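Local coordinates for phosphoserine phosphatase RsbX (Bacillus subtilis, PDB 3W42), which dephosphorylates the phosphoserine of the stressosome protein RsbS and so acts as a negative regulator of sigma-B activity, at residues N109-L114 / I152-G157; D156-P161 / D189-I194. All coordinates share one frame; numbering follows the deposited sequence.

Overall arrangement
Interaction 1 is the more deeply buried contact. It pairs strand 111-115 with strand 150-154, antiparallel neighbours, and takes in the loop ends beyond them; backbone hydrogen bonds carry it. Interaction 2 is partly buried and has no hydrogen bond between its segments. There the loop 156-161 rests on 189-194 through apolar packing, a backbone CH...O contact and a shared metal. Strands 150-154 and 191-198 lie side by side in one sheet, and Ile153 O and Ile194 N are 2.9 Å apart. Both interactions include Asp156 and Gly157, but Gly157 takes part only in interaction 2. The two meet at the manganese site, where Asn109 bonds to Asp156 and Asp189 shares the metal with it.

Interaction 1. Residues N109-L114 / I152-G157; sequences NVRFIL and IIHTDG
Arg111 and His154 form a hydrogen-bonded antiparallel pair, as do Ile113 and Ile152. This is a piece of one of the two sheets in the alpha-beta-beta-alpha sandwich of PPM phosphatases. Each pair has two backbone bonds, among them Arg111 N to His154 O at 2.9 Å. Between them sits the non-hydrogen-bonded pair Phe112 and Ile153. Phe112 CD1 lies 3.6 Å from Ile153 CG1, and these two side chains face the second sheet, where Leu93 touches both. On the other face Arg111 CB sits over the His154 ring, 4.0 Å from its centroid, in a CH-pi contact. The arginine chain then bends away and its NH2 bonds to Pro124 O. Ile113 CD1 packs on Ile152 CG2 at 3.8 Å, and helix 163-169 covers both isoleucines. With CG between the backbone N and the carbonyl carbon (chi1 69°), His154 ND1 gives a nearly straight bond (175°) to Thr155 O of the next residue. Beyond the strands the pairing opens and water fills in. One water donates to His154 O; its approach to Asn109 O is unusually short, so that bond is doubtful. Another donates to Asn109 OD1 and accepts from Asp156 N. Asp156 is a manganese ligand through OD1. Its OD2 takes a bond from Asn109 ND2 at 2.9 Å, bent to 136° and reaching the oxygen from above the carboxylate plane.

Interaction 2. Residues D156-P161 / D189-I194; sequences DGLNVP and DDLTYI
Gly157 passes close over the start of strand 191-198, its CA 4.3 Å from Leu191 CA, and no hydrogen bond directly joins the two segments. Gly157 CA makes a CH...O contact with Asp190 O at 3.2 Å. Gly157 has no side chain, and its CA comes right up to this carbonyl. A water bridges the backbones, donating to Gly157 O and accepting from Asp189 N. At the metal end Asp156 OD1 and Asp189 OD2 come within 2.8 Å of each other. Both oxygens bind the same manganese ion, which accounts for two carboxylate oxygens lying so close. The side chains cross at about a right angle, with their carboxylate planes 62° apart. Asp189 CG is anti to the backbone N (chi1 -172°), which carries OD2 over to the metal. Asp44 supplies a further carboxylate ligand. Acidic residues at the end of a beta-sandwich are the hallmark metal site of PPM (PP2C-type) phosphatases. Next to this site Asp190 turns the other way, and its carboxylate accepts from the backbone N of Gly26 and of Lys19. Further from the metal the contact becomes apolar. Leu191 lies along the Gly157 carbonyl, with CD1 3.4 Å from Gly157 O. Leu158 CB packs on Leu191 CG at 4.0 Å, the two side chains crossing at a slant. Leu158 CD2 goes on to reach Tyr193 CD2 at 4.1 Å. The Tyr193 ring also stacks with Tyr15 of strand 10-17, and its OH is hydrogen-bonded to Ser177 OG.

Interaction 1. Residues N109-L114 / I152-G157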
loop_
_atom_site.group_PDB
_atom_site.type_symbol
_atom_site.label_atom_id
_atom_site.label_comp_id
_atom_site.label_asym_id
_atom_site.label_seq_id
_atom_site.Cartn_x
_atom_site.Cartn_y
_atom_site.Cartn_z
ATOM N N ASN A 109 8.023 -5.616 4.130
ATOM C CA ASN A 109 8.721 -5.007 3.020
ATOM C C ASN A 109 7.812 -4.361 2.003
ATOM O O ASN A 109 8.288 -4.025 0.902
ATOM C CB ASN A 109 9.686 -6.014 2.379
ATOM C CG ASN A 109 8.943 -7.070 1.598
ATOM O OD1 ASN A 109 7.716 -7.223 1.736
ATOM N ND2 ASN A 109 9.702 -7.790 0.783
ATOM N N VAL A 110 6.572 -4.089 2.343
ATOM C CA VAL A 110 5.727 -3.267 1.521
ATOM C C VAL A 110 6.021 -1.826 1.851
ATOM O O VAL A 110 6.001 -1.421 3.039
ATOM C CB VAL A 110 4.190 -3.612 1.779
ATOM C CG1 VAL A 110 3.296 -2.731 0.921
ATOM C CG2 VAL A 110 3.931 -5.078 1.509
ATOM N N ARG A 111 6.417 -1.038 0.875
ATOM C CA ARG A 111 6.975 0.292 1.084
ATOM C C ARG A 111 5.951 1.387 0.838
ATOM O O ARG A 111 5.060 1.238 0.010
ATOM C CB ARG A 111 8.150 0.501 0.182
ATOM C CG ARG A 111 9.317 -0.560 0.297
ATOM C CD ARG A 111 9.782 -0.758 1.668
ATOM N NE ARG A 111 10.409 0.415 2.241
ATOM C CZ ARG A 111 11.687 0.784 2.081
ATOM N NH1 ARG A 111 12.535 -0.053 1.445
ATOM N NH2 ARG A 111 12.124 1.921 2.621
ATOM N N PHE A 112 6.110 2.484 1.543
ATOM C CA PHE A 112 5.274 3.656 1.422
ATOM C C PHE A 112 6.175 4.872 1.334
ATOM O O PHE A 112 7.102 5.049 2.139
ATOM C CB PHE A 112 4.367 3.796 2.669
ATOM C CG PHE A 112 3.563 5.053 2.774
ATOM C CD1 PHE A 112 2.804 5.572 1.731
ATOM C CD2 PHE A 112 3.445 5.712 4.007
ATOM C CE1 PHE A 112 2.003 6.678 1.919
ATOM C CE2 PHE A 112 2.661 6.811 4.202
ATOM C CZ PHE A 112 1.926 7.323 3.148
ATOM N N ILE A 113 5.918 5.720 0.328
ATOM C CA ILE A 113 6.641 6.952 0.126
ATOM C C ILE A 113 5.633 8.048 -0.145
ATOM O O ILE A 113 4.815 7.892 -1.069
ATOM C CB ILE A 113 7.659 6.843 -1.115
ATOM C CG1 ILE A 113 8.614 5.647 -0.957
ATOM C CG2 ILE A 113 8.390 8.182 -1.203
ATOM C CD1 ILE A 113 8.148 4.358 -1.524
ATOM N N LEU A 114 5.665 9.122 0.615
ATOM C CA LEU A 114 4.801 10.294 0.400
ATOM C C LEU A 114 5.718 11.486 0.150
ATOM O O LEU A 114 6.556 11.831 0.959
ATOM C CB LEU A 114 3.833 10.484 1.549
ATOM C CG LEU A 114 2.817 11.670 1.393
ATOM C CD1 LEU A 114 1.434 11.312 2.034
ATOM C CD2 LEU A 114 3.398 13.007 1.837
ATOM N N ILE A 152 3.000 6.648 -3.023
ATOM C CA ILE A 152 2.896 5.278 -3.492
ATOM C C ILE A 152 3.018 4.325 -2.337
ATOM O O ILE A 152 3.831 4.553 -1.409
ATOM C CB ILE A 152 3.944 4.987 -4.577
ATOM C CG1 ILE A 152 3.713 3.613 -5.256
ATOM C CG2 ILE A 152 5.376 5.073 -4.047
ATOM C CD1 ILE A 152 4.632 3.344 -6.459
ATOM N N ILE A 153 2.291 3.234 -2.386
ATOM C CA ILE A 153 2.501 2.038 -1.567
ATOM C C ILE A 153 2.764 0.897 -2.527
ATOM O O ILE A 153 1.954 0.720 -3.459
ATOM C CB ILE A 153 1.295 1.685 -0.682
ATOM C CG1 ILE A 153 0.952 2.861 0.252
ATOM C CG2 ILE A 153 1.565 0.447 0.129
ATOM C CD1 ILE A 153 -0.426 2.670 0.960
ATOM N N HIS A 154 3.828 0.126 -2.368
ATOM C CA HIS A 154 4.128 -0.933 -3.343
ATOM C C HIS A 154 4.728 -2.157 -2.717
ATOM O O HIS A 154 5.482 -2.093 -1.711
ATOM C CB HIS A 154 5.039 -0.401 -4.440
ATOM C CG HIS A 154 6.433 -0.062 -4.047
ATOM N ND1 HIS A 154 7.423 -1.018 -3.958
ATOM C CD2 HIS A 154 7.065 1.110 -3.755
ATOM C CE1 HIS A 154 8.575 -0.404 -3.620
ATOM N NE2 HIS A 154 8.378 0.892 -3.499
ATOM N N THR A 155 4.438 -3.315 -3.286
ATOM C CA THR A 155 5.092 -4.546 -2.936
ATOM C C THR A 155 6.523 -4.608 -3.495
ATOM O O THR A 155 6.917 -3.812 -4.370
ATOM C CB THR A 155 4.256 -5.782 -3.292
ATOM O OG1 THR A 155 4.128 -5.817 -4.712
ATOM C CG2 THR A 155 2.908 -5.799 -2.599
ATOM N N ASP A 156 7.229 -5.611 -3.032
ATOM C CA ASP A 156 8.609 -5.826 -3.463
ATOM C C ASP A 156 8.786 -6.220 -4.909
ATOM O O ASP A 156 9.869 -6.183 -5.410
ATOM C CB ASP A 156 9.300 -6.809 -2.508
ATOM C CG ASP A 156 8.736 -8.212 -2.547
ATOM O OD1 ASP A 156 7.762 -8.449 -3.281
ATOM O OD2 ASP A 156 9.305 -9.068 -1.800
ATOM N N GLY A 157 7.716 -6.514 -5.615
ATOM C CA GLY A 157 7.802 -6.756 -7.050
ATOM C C GLY A 157 8.134 -5.496 -7.833
ATOM O O GLY A 157 8.544 -5.619 -8.978
HETATM O O HOH W 1 6.285 -7.073 -0.829
HETATM O O HOH W 2 8.245 -3.057 -1.425
#

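Interaction 2. Residues D156-P161 / D189-I194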
loop_
_atom_site.group_PDB
_atom_site.type_symbol
_atom_site.label_atom_id
_atom_site.label_comp_id
_atom_site.label_asym_id
_atom_site.label_seq_id
_atom_site.Cartn_x
_atom_site.Cartn_y
_atom_site.Cartn_z
ATOM N N ASP A 156 7.229 -5.611 -3.032
ATOM C CA ASP A 156 8.609 -5.826 -3.463
ATOM C C ASP A 156 8.786 -6.220 -4.909
ATOM O O ASP A 156 9.869 -6.183 -5.410
ATOM C CB ASP A 156 9.300 -6.809 -2.508
ATOM C CG ASP A 156 8.736 -8.212 -2.547
ATOM O OD1 ASP A 156 7.762 -8.449 -3.281
ATOM O OD2 ASP A 156 9.305 -9.068 -1.800
ATOM N N GLY A 157 7.716 -6.514 -5.615
ATOM C CA GLY A 157 7.802 -6.756 -7.050
ATOM C C GLY A 157 8.134 -5.496 -7.833
ATOM O O GLY A 157 8.544 -5.619 -8.978
ATOM N N LEU A 158 7.938 -4.296 -7.280
ATOM C CA LEU A 158 8.303 -3.059 -7.908
ATOM C C LEU A 158 9.674 -2.632 -7.316
ATOM O O LEU A 158 9.795 -2.336 -6.148
ATOM C CB LEU A 158 7.293 -1.966 -7.608
ATOM C CG LEU A 158 7.593 -0.634 -8.275
ATOM C CD1 LEU A 158 7.537 -0.650 -9.734
ATOM C CD2 LEU A 158 6.670 0.442 -7.734
ATOM N N ASN A 159 10.685 -2.625 -8.211
ATOM C CA ASN A 159 12.066 -2.345 -7.849
ATOM C C ASN A 159 12.520 -1.150 -8.704
ATOM O O ASN A 159 12.786 -1.248 -9.880
ATOM C CB ASN A 159 12.946 -3.550 -8.119
ATOM C CG ASN A 159 14.376 -3.338 -7.684
ATOM O OD1 ASN A 159 14.726 -2.307 -7.051
ATOM N ND2 ASN A 159 15.235 -4.315 -8.011
ATOM N N VAL A 160 12.615 0.001 -8.041
ATOM C CA VAL A 160 12.872 1.294 -8.704
ATOM C C VAL A 160 14.007 2.003 -8.041
ATOM O O VAL A 160 14.035 2.100 -6.826
ATOM C CB VAL A 160 11.582 2.228 -8.588
ATOM C CG1 VAL A 160 11.888 3.600 -9.209
ATOM C CG2 VAL A 160 10.439 1.577 -9.239
ATOM N N PRO A 161 14.985 2.525 -8.771
ATOM C CA PRO A 161 16.151 3.175 -8.107
ATOM C C PRO A 161 15.793 4.397 -7.264
ATOM O O PRO A 161 16.325 4.540 -6.218
ATOM C CB PRO A 161 17.084 3.527 -9.257
ATOM C CG PRO A 161 16.736 2.595 -10.333
ATOM C CD PRO A 161 15.212 2.347 -10.203
ATOM N N ASP A 189 8.226 -10.923 -10.135
ATOM C CA ASP A 189 7.398 -11.221 -9.004
ATOM C C ASP A 189 6.033 -10.595 -9.292
ATOM O O ASP A 189 5.914 -9.749 -10.166
ATOM C CB ASP A 189 8.001 -10.593 -7.707
ATOM C CG ASP A 189 7.306 -11.004 -6.407
ATOM O OD1 ASP A 189 6.553 -12.017 -6.415
ATOM O OD2 ASP A 189 7.565 -10.337 -5.371
ATOM N N ASP A 190 5.003 -10.973 -8.513
ATOM C CA ASP A 190 3.803 -10.176 -8.423
ATOM C C ASP A 190 4.170 -8.737 -8.096
ATOM O O ASP A 190 5.069 -8.494 -7.265
ATOM C CB ASP A 190 2.914 -10.723 -7.322
ATOM C CG ASP A 190 2.472 -12.191 -7.535
ATOM O OD1 ASP A 190 2.253 -12.582 -8.691
ATOM O OD2 ASP A 190 2.287 -12.874 -6.515
ATOM N N LEU A 191 3.494 -7.814 -8.733
ATOM C CA LEU A 191 3.808 -6.378 -8.575
ATOM C C LEU A 191 2.511 -5.665 -8.356
ATOM O O LEU A 191 1.617 -5.693 -9.230
ATOM C CB LEU A 191 4.518 -5.894 -9.836
ATOM C CG LEU A 191 5.175 -4.536 -9.819
ATOM C CD1 LEU A 191 6.121 -4.387 -11.007
ATOM C CD2 LEU A 191 4.207 -3.411 -9.813
ATOM N N THR A 192 2.381 -4.970 -7.208
ATOM C CA THR A 192 1.207 -4.189 -6.814
ATOM C C THR A 192 1.633 -2.859 -6.361
ATOM O O THR A 192 2.565 -2.749 -5.542
ATOM C CB THR A 192 0.412 -4.920 -5.707
ATOM O OG1 THR A 192 0.100 -6.234 -6.114
ATOM C CG2 THR A 192 -0.855 -4.207 -5.394
ATOM N N TYR A 193 0.942 -1.810 -6.814
ATOM C CA TYR A 193 1.153 -0.497 -6.214
ATOM C C TYR A 193 -0.137 0.274 -6.214
ATOM O O TYR A 193 -1.016 0.089 -7.049
ATOM C CB TYR A 193 2.309 0.305 -6.880
ATOM C CG TYR A 193 2.195 0.607 -8.337
ATOM C CD1 TYR A 193 1.430 1.645 -8.821
ATOM C CD2 TYR A 193 2.920 -0.127 -9.260
ATOM C CE1 TYR A 193 1.399 1.929 -10.197
ATOM C CE2 TYR A 193 2.904 0.179 -10.600
ATOM C CZ TYR A 193 2.151 1.177 -11.070
ATOM O OH TYR A 193 2.162 1.442 -12.427
ATOM N N ILE A 194 -0.232 1.193 -5.245
ATOM C CA ILE A 194 -1.297 2.172 -5.141
ATOM C C ILE A 194 -0.645 3.530 -5.191
ATOM O O ILE A 194 0.246 3.813 -4.405
ATOM C CB ILE A 194 -2.117 2.024 -3.867
ATOM C CG1 ILE A 194 -2.769 0.654 -3.725
ATOM C CG2 ILE A 194 -3.139 3.164 -3.753
ATOM C CD1 ILE A 194 -3.613 0.454 -2.463
HETATM O O HOH W 3 8.631 -7.831 -10.687
#